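Local coordinates for protein putative glutaryl-CoA dehydrogenase (Thermus thermophilus, PDB 2EBA) that belongs to the acyl-CoA dehydrogenase family of flavoproteins and binds flavin-adenine dinucleotide in a four-chain assembly, at residues V18-E27 / A74-V85. Sequence-based numbering, arbitrary orientation.
Sequences VQKAARRFLE and AYGLICYELERV
Leu-26 packs against Leu-82 and Val-85 at the apolar centre of this contact. Its CD1 rests on the helix backbone, 3.6 Å from Glu-81 O, while its CD2 meets Leu-82 CD2 and its CB meets Val-85 CG2. Two turns earlier, Val-18 has CG1 anti to its carbonyl carbon (chi1 -44°), which leaves CG2 turned toward helix 74-85. That methyl touches Ala-74 CB at 3.9 Å and also reaches Leu-77 CB and Ile-78 CG2. Between these two ends Glu-81 is a knob in a hole formed by Gln-19, Ala-22, Arg-23 and Leu-26. Its CB packs 3.9 Å from Ala-22 CB, and its chain then bends toward Arg-23. Arg-23 grips the carboxylate side-on: NE bonds OE1 of Glu-81 and NH2 bonds OE2, both at 2.7 Å. OE2 is met on its syn lone pair; the bond to OE1 is tilted 33° out of the carboxylate plane. The extended Arg-84 chain crosses over Arg-23, and the two guanidinium groups stack with centres 3.5 Å apart. Glu-81 and Glu-257 probably offset the like charges. Farther out, Glu-27 OE2 makes a salt bridge to Arg-84 NH2 through a weak hydrogen bond (3.4 Å). The axes of 18-27 and 74-85 point the same way, 25° apart, within the helical N-terminal region of the acyl-CoA dehydrogenase fold. Helix 235-269 supplies Glu-257 to Arg-23, Tyr-80 and Arg-84, while helices 48-54 and 87-107 pack against Leu-82.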
ATOM      1  N   VAL A  18     -31.307  -3.022  20.669  1.00 22.55           N
ATOM      2  CA  VAL A  18     -31.123  -4.353  20.083  1.00 21.61           C
ATOM      3  C   VAL A  18     -29.603  -4.571  20.151  1.00 20.92           C
ATOM      4  O   VAL A  18     -29.137  -5.714  20.264  1.00 19.84           O
ATOM      5  CB  VAL A  18     -31.674  -4.521  18.613  1.00 21.64           C
ATOM      6  CG1 VAL A  18     -33.044  -3.881  18.509  1.00 20.38           C
ATOM      7  CG2 VAL A  18     -30.713  -3.977  17.619  1.00 21.68           C
ATOM      8  N   GLN A  19     -28.825  -3.484  20.150  1.00 19.84           N
ATOM      9  CA  GLN A  19     -27.370  -3.601  20.219  1.00 19.91           C
ATOM     10  C   GLN A  19     -26.942  -4.034  21.614  1.00 19.93           C
ATOM     11  O   GLN A  19     -26.148  -4.966  21.760  1.00 18.72           O
ATOM     12  CB  GLN A  19     -26.669  -2.289  19.867  1.00 20.28           C
ATOM     13  CG  GLN A  19     -25.138  -2.389  19.796  1.00 21.17           C
ATOM     14  CD  GLN A  19     -24.446  -2.019  21.101  1.00 22.27           C
ATOM     15  OE1 GLN A  19     -23.416  -2.594  21.483  1.00 22.65           O
ATOM     16  NE2 GLN A  19     -25.002  -1.033  21.776  1.00 25.02           N
ATOM     17  N   LYS A  20     -27.463  -3.389  22.650  1.00 20.56           N
ATOM     18  CA  LYS A  20     -27.052  -3.751  23.998  1.00 22.09           C
ATOM     19  C   LYS A  20     -27.418  -5.187  24.358  1.00 21.07           C
ATOM     20  O   LYS A  20     -26.618  -5.890  24.958  1.00 21.56           O
ATOM     21  CB  LYS A  20     -27.682  -2.812  25.006  1.00 23.97           C
ATOM     22  CG  LYS A  20     -27.508  -1.323  24.673  1.00 27.79           C
ATOM     23  CD  LYS A  20     -26.159  -0.771  25.186  1.00 29.82           C
ATOM     24  CE  LYS A  20     -25.285  -0.314  24.046  1.00 30.15           C
ATOM     25  NZ  LYS A  20     -23.884   0.023  24.449  1.00 31.66           N
ATOM     26  N   ALA A  21     -28.624  -5.608  24.001  1.00 20.03           N
ATOM     27  CA  ALA A  21     -29.079  -6.951  24.350  1.00 18.66           C
ATOM     28  C   ALA A  21     -28.311  -8.015  23.577  1.00 18.15           C
ATOM     29  O   ALA A  21     -27.973  -9.070  24.140  1.00 16.02           O
ATOM     30  CB  ALA A  21     -30.553  -7.073  24.021  1.00 18.17           C
ATOM     31  N   ALA A  22     -28.056  -7.767  22.292  1.00 18.08           N
ATOM     32  CA  ALA A  22     -27.379  -8.722  21.441  1.00 17.80           C
ATOM     33  C   ALA A  22     -26.012  -9.021  22.092  1.00 17.34           C
ATOM     34  O   ALA A  22     -25.625 -10.190  22.220  1.00 16.56           O
ATOM     35  CB  ALA A  22     -27.149  -8.125  20.075  1.00 15.30           C
ATOM     36  N   ARG A  23     -25.266  -7.985  22.511  1.00 17.22           N
ATOM     37  CA  ARG A  23     -23.943  -8.158  23.120  1.00 16.53           C
ATOM     38  C   ARG A  23     -24.131  -8.892  24.472  1.00 16.47           C
ATOM     39  O   ARG A  23     -23.313  -9.758  24.792  1.00 13.41           O
ATOM     40  CB  ARG A  23     -23.289  -6.766  23.344  1.00 16.52           C
ATOM     41  CG  ARG A  23     -21.961  -6.841  24.105  1.00 15.80           C
ATOM     42  CD  ARG A  23     -20.985  -5.643  23.951  1.00 15.74           C
ATOM     43  NE  ARG A  23     -20.815  -5.199  22.567  1.00 15.22           N
ATOM     44  CZ  ARG A  23     -19.924  -4.292  22.156  1.00 13.71           C
ATOM     45  NH1 ARG A  23     -19.088  -3.717  23.024  1.00 13.14           N
ATOM     46  NH2 ARG A  23     -19.884  -3.933  20.877  1.00 12.26           N
ATOM     47  N   ARG A  24     -25.162  -8.605  25.264  1.00 17.66           N
ATOM     48  CA  ARG A  24     -25.317  -9.330  26.536  1.00 20.52           C
ATOM     49  C   ARG A  24     -25.531 -10.824  26.265  1.00 19.52           C
ATOM     50  O   ARG A  24     -24.890 -11.665  26.869  1.00 18.76           O
ATOM     51  CB  ARG A  24     -26.522  -8.831  27.343  1.00 23.80           C
ATOM     52  CG  ARG A  24     -26.123  -7.696  28.252  1.00 28.34           C
ATOM     53  CD  ARG A  24     -27.195  -7.419  29.280  1.00 31.68           C
ATOM     54  NE  ARG A  24     -27.834  -6.134  29.015  1.00 35.13           N
ATOM     55  CZ  ARG A  24     -29.024  -5.988  28.446  1.00 35.64           C
ATOM     56  NH1 ARG A  24     -29.714  -7.069  28.087  1.00 36.66           N
ATOM     57  NH2 ARG A  24     -29.504  -4.775  28.203  1.00 34.79           N
ATOM     58  N   PHE A  25     -26.439 -11.154  25.350  1.00 18.57           N
ATOM     59  CA  PHE A  25     -26.679 -12.554  25.041  1.00 18.22           C
ATOM     60  C   PHE A  25     -25.428 -13.262  24.550  1.00 17.87           C
ATOM     61  O   PHE A  25     -25.008 -14.242  25.152  1.00 17.31           O
ATOM     62  CB  PHE A  25     -27.814 -12.640  24.043  1.00 17.40           C
ATOM     63  CG  PHE A  25     -27.763 -13.824  23.169  1.00 18.76           C
ATOM     64  CD1 PHE A  25     -27.827 -15.115  23.704  1.00 18.58           C
ATOM     65  CD2 PHE A  25     -27.634 -13.666  21.800  1.00 19.02           C
ATOM     66  CE1 PHE A  25     -27.745 -16.239  22.865  1.00 18.21           C
ATOM     67  CE2 PHE A  25     -27.565 -14.776  20.961  1.00 19.54           C
ATOM     68  CZ  PHE A  25     -27.616 -16.068  21.503  1.00 19.15           C
ATOM     69  N   LEU A  26     -24.811 -12.726  23.505  1.00 17.50           N
ATOM     70  CA  LEU A  26     -23.621 -13.341  22.929  1.00 18.33           C
ATOM     71  C   LEU A  26     -22.415 -13.469  23.812  1.00 19.39           C
ATOM     72  O   LEU A  26     -21.566 -14.359  23.627  1.00 19.30           O
ATOM     73  CB  LEU A  26     -23.197 -12.559  21.715  1.00 17.60           C
ATOM     74  CG  LEU A  26     -24.189 -12.730  20.610  1.00 17.52           C
ATOM     75  CD1 LEU A  26     -23.982 -11.570  19.666  1.00 16.43           C
ATOM     76  CD2 LEU A  26     -23.977 -14.082  19.943  1.00 17.66           C
ATOM     77  N   GLU A  27     -22.327 -12.532  24.737  1.00 20.72           N
ATOM     78  CA  GLU A  27     -21.207 -12.446  25.633  1.00 22.26           C
ATOM     79  C   GLU A  27     -21.271 -13.443  26.746  1.00 21.89           C
ATOM     80  O   GLU A  27     -20.238 -13.855  27.301  1.00 20.60           O
ATOM     81  CB  GLU A  27     -21.169 -11.058  26.217  1.00 24.68           C
ATOM     82  CG  GLU A  27     -19.826 -10.677  26.714  1.00 28.67           C
ATOM     83  CD  GLU A  27     -19.487  -9.292  26.239  1.00 31.41           C
ATOM     84  OE1 GLU A  27     -20.096  -8.313  26.729  1.00 32.59           O
ATOM     85  OE2 GLU A  27     -18.631  -9.180  25.345  1.00 32.36           O
ATOM     86  N   ALA A  74     -31.026  -1.782  12.741  1.00 15.61           N
ATOM     87  CA  ALA A  74     -31.094  -2.792  13.793  1.00 15.57           C
ATOM     88  C   ALA A  74     -30.552  -4.129  13.302  1.00 15.77           C
ATOM     89  O   ALA A  74     -29.881  -4.836  14.048  1.00 15.30           O
ATOM     90  CB  ALA A  74     -32.547  -2.955  14.289  1.00 15.38           C
ATOM     91  N   TYR A  75     -30.856  -4.480  12.055  1.00 15.57           N
ATOM     92  CA  TYR A  75     -30.366  -5.726  11.473  1.00 14.80           C
ATOM     93  C   TYR A  75     -28.854  -5.590  11.383  1.00 15.34           C
ATOM     94  O   TYR A  75     -28.115  -6.481  11.791  1.00 15.23           O
ATOM     95  CB  TYR A  75     -30.989  -5.939  10.082  1.00 14.40           C
ATOM     96  CG  TYR A  75     -30.402  -7.080   9.249  1.00 13.41           C
ATOM     97  CD1 TYR A  75     -30.104  -8.319   9.821  1.00 12.60           C
ATOM     98  CD2 TYR A  75     -30.183  -6.921   7.879  1.00 12.21           C
ATOM     99  CE1 TYR A  75     -29.603  -9.364   9.045  1.00 11.14           C
ATOM    100  CE2 TYR A  75     -29.687  -7.951   7.099  1.00 11.40           C
ATOM    101  CZ  TYR A  75     -29.396  -9.171   7.685  1.00 13.14           C
ATOM    102  OH  TYR A  75     -28.877 -10.187   6.912  1.00 12.74           O
ATOM    103  N   GLY A  76     -28.405  -4.449  10.864  1.00 15.84           N
ATOM    104  CA  GLY A  76     -26.982  -4.202  10.743  1.00 14.99           C
ATOM    105  C   GLY A  76     -26.320  -4.314  12.095  1.00 13.63           C
ATOM    106  O   GLY A  76     -25.246  -4.886  12.219  1.00 11.76           O
ATOM    107  N   LEU A  77     -26.980  -3.775  13.116  1.00 13.53           N
ATOM    108  CA  LEU A  77     -26.467  -3.804  14.477  1.00 12.29           C
ATOM    109  C   LEU A  77     -26.386  -5.200  15.078  1.00 13.01           C
ATOM    110  O   LEU A  77     -25.514  -5.452  15.893  1.00 13.85           O
ATOM    111  CB  LEU A  77     -27.305  -2.905  15.393  1.00 10.33           C
ATOM    112  CG  LEU A  77     -27.152  -1.390  15.185  1.00 11.37           C
ATOM    113  CD1 LEU A  77     -28.209  -0.622  15.978  1.00  9.46           C
ATOM    114  CD2 LEU A  77     -25.762  -0.964  15.601  1.00  6.27           C
ATOM    115  N   ILE A  78     -27.280  -6.112  14.715  1.00 13.32           N
ATOM    116  CA  ILE A  78     -27.168  -7.435  15.296  1.00 14.41           C
ATOM    117  C   ILE A  78     -26.031  -8.161  14.569  1.00 13.61           C
ATOM    118  O   ILE A  78     -25.298  -8.950  15.162  1.00 11.42           O
ATOM    119  CB  ILE A  78     -28.489  -8.263  15.207  1.00 16.17           C
ATOM    120  CG1 ILE A  78     -28.646  -8.863  13.825  1.00 18.45           C
ATOM    121  CG2 ILE A  78     -29.684  -7.412  15.557  1.00 15.75           C
ATOM    122  CD1 ILE A  78     -28.533 -10.347  13.857  1.00 19.12           C
ATOM    123  N   CYS A  79     -25.882  -7.879  13.282  1.00 12.40           N
ATOM    124  CA  CYS A  79     -24.813  -8.493  12.507  1.00 12.57           C
ATOM    125  C   CYS A  79     -23.478  -8.068  13.097  1.00 12.89           C
ATOM    126  O   CYS A  79     -22.551  -8.871  13.220  1.00 13.63           O
ATOM    127  CB  CYS A  79     -24.906  -8.062  11.045  1.00 11.50           C
ATOM    128  SG  CYS A  79     -26.182  -8.932  10.143  1.00  8.09           S
ATOM    129  N   TYR A  80     -23.407  -6.795  13.470  1.00 12.38           N
ATOM    130  CA  TYR A  80     -22.226  -6.183  14.072  1.00 11.16           C
ATOM    131  C   TYR A  80     -21.778  -6.989  15.297  1.00 11.47           C
ATOM    132  O   TYR A  80     -20.634  -7.453  15.399  1.00  7.14           O
ATOM    133  CB  TYR A  80     -22.575  -4.745  14.498  1.00 11.79           C
ATOM    134  CG  TYR A  80     -21.417  -3.936  15.026  1.00 10.11           C
ATOM    135  CD1 TYR A  80     -20.635  -3.156  14.167  1.00 12.13           C
ATOM    136  CD2 TYR A  80     -21.067  -3.985  16.374  1.00  9.44           C
ATOM    137  CE1 TYR A  80     -19.534  -2.443  14.638  1.00 11.03           C
ATOM    138  CE2 TYR A  80     -19.964  -3.281  16.857  1.00 10.60           C
ATOM    139  CZ  TYR A  80     -19.204  -2.511  15.980  1.00 11.38           C
ATOM    140  OH  TYR A  80     -18.121  -1.799  16.434  1.00 12.16           O
ATOM    141  N   GLU A  81     -22.708  -7.138  16.234  1.00 12.48           N
ATOM    142  CA  GLU A  81     -22.452  -7.870  17.464  1.00 14.32           C
ATOM    143  C   GLU A  81     -22.164  -9.359  17.207  1.00 15.18           C
ATOM    144  O   GLU A  81     -21.313  -9.959  17.867  1.00 14.83           O
ATOM    145  CB  GLU A  81     -23.638  -7.697  18.424  1.00 14.24           C
ATOM    146  CG  GLU A  81     -23.762  -6.289  19.009  1.00 14.87           C
ATOM    147  CD  GLU A  81     -22.476  -5.817  19.679  1.00 13.49           C
ATOM    148  OE1 GLU A  81     -21.904  -6.584  20.476  1.00 13.65           O
ATOM    149  OE2 GLU A  81     -22.042  -4.680  19.418  1.00 12.11           O
ATOM    150  N   LEU A  82     -22.867  -9.952  16.249  1.00 15.19           N
ATOM    151  CA  LEU A  82     -22.643 -11.349  15.917  1.00 15.00           C
ATOM    152  C   LEU A  82     -21.199 -11.556  15.433  1.00 15.30           C
ATOM    153  O   LEU A  82     -20.455 -12.362  15.998  1.00 15.14           O
ATOM    154  CB  LEU A  82     -23.626 -11.791  14.829  1.00 14.72           C
ATOM    155  CG  LEU A  82     -25.043 -12.187  15.252  1.00 14.67           C
ATOM    156  CD1 LEU A  82     -25.932 -12.234  14.037  1.00 14.42           C
ATOM    157  CD2 LEU A  82     -25.020 -13.537  15.938  1.00 14.40           C
ATOM    158  N   GLU A  83     -20.809 -10.807  14.401  1.00 14.33           N
ATOM    159  CA  GLU A  83     -19.480 -10.906  13.800  1.00 13.46           C
ATOM    160  C   GLU A  83     -18.382 -10.581  14.785  1.00 13.67           C
ATOM    161  O   GLU A  83     -17.299 -11.158  14.747  1.00 11.59           O
ATOM    162  CB  GLU A  83     -19.373  -9.957  12.612  1.00 13.93           C
ATOM    163  CG  GLU A  83     -18.198 -10.247  11.700  1.00 13.88           C
ATOM    164  CD  GLU A  83     -18.640 -10.560  10.288  1.00 13.76           C
ATOM    165  OE1 GLU A  83     -19.644  -9.953   9.846  1.00 13.42           O
ATOM    166  OE2 GLU A  83     -17.986 -11.394   9.624  1.00 11.85           O
ATOM    167  N   ARG A  84     -18.651  -9.651  15.689  1.00 13.51           N
ATOM    168  CA  ARG A  84     -17.682  -9.256  16.690  1.00 13.67           C
ATOM    169  C   ARG A  84     -17.268 -10.496  17.513  1.00 13.97           C
ATOM    170  O   ARG A  84     -16.174 -10.558  18.089  1.00 11.92           O
ATOM    171  CB  ARG A  84     -18.305  -8.227  17.583  1.00 14.09           C
ATOM    172  CG  ARG A  84     -17.464  -7.739  18.720  1.00 15.49           C
ATOM    173  CD  ARG A  84     -18.320  -6.699  19.410  1.00 14.97           C
ATOM    174  NE  ARG A  84     -17.918  -6.387  20.775  1.00 17.72           N
ATOM    175  CZ  ARG A  84     -18.059  -7.209  21.821  1.00 18.67           C
ATOM    176  NH1 ARG A  84     -18.594  -8.428  21.677  1.00 21.73           N
ATOM    177  NH2 ARG A  84     -17.685  -6.806  23.033  1.00 19.46           N
ATOM    178  N   VAL A  85     -18.168 -11.469  17.582  1.00 13.14           N
ATOM    179  CA  VAL A  85     -17.845 -12.688  18.307  1.00 13.51           C
ATOM    180  C   VAL A  85     -17.146 -13.599  17.294  1.00 13.28           C
ATOM    181  O   VAL A  85     -16.001 -13.995  17.499  1.00 12.19           O
ATOM    182  CB  VAL A  85     -19.102 -13.384  18.834  1.00 13.24           C
ATOM    183  CG1 VAL A  85     -18.709 -14.669  19.513  1.00 12.48           C
ATOM    184  CG2 VAL A  85     -19.838 -12.476  19.805  1.00 13.45           C
TER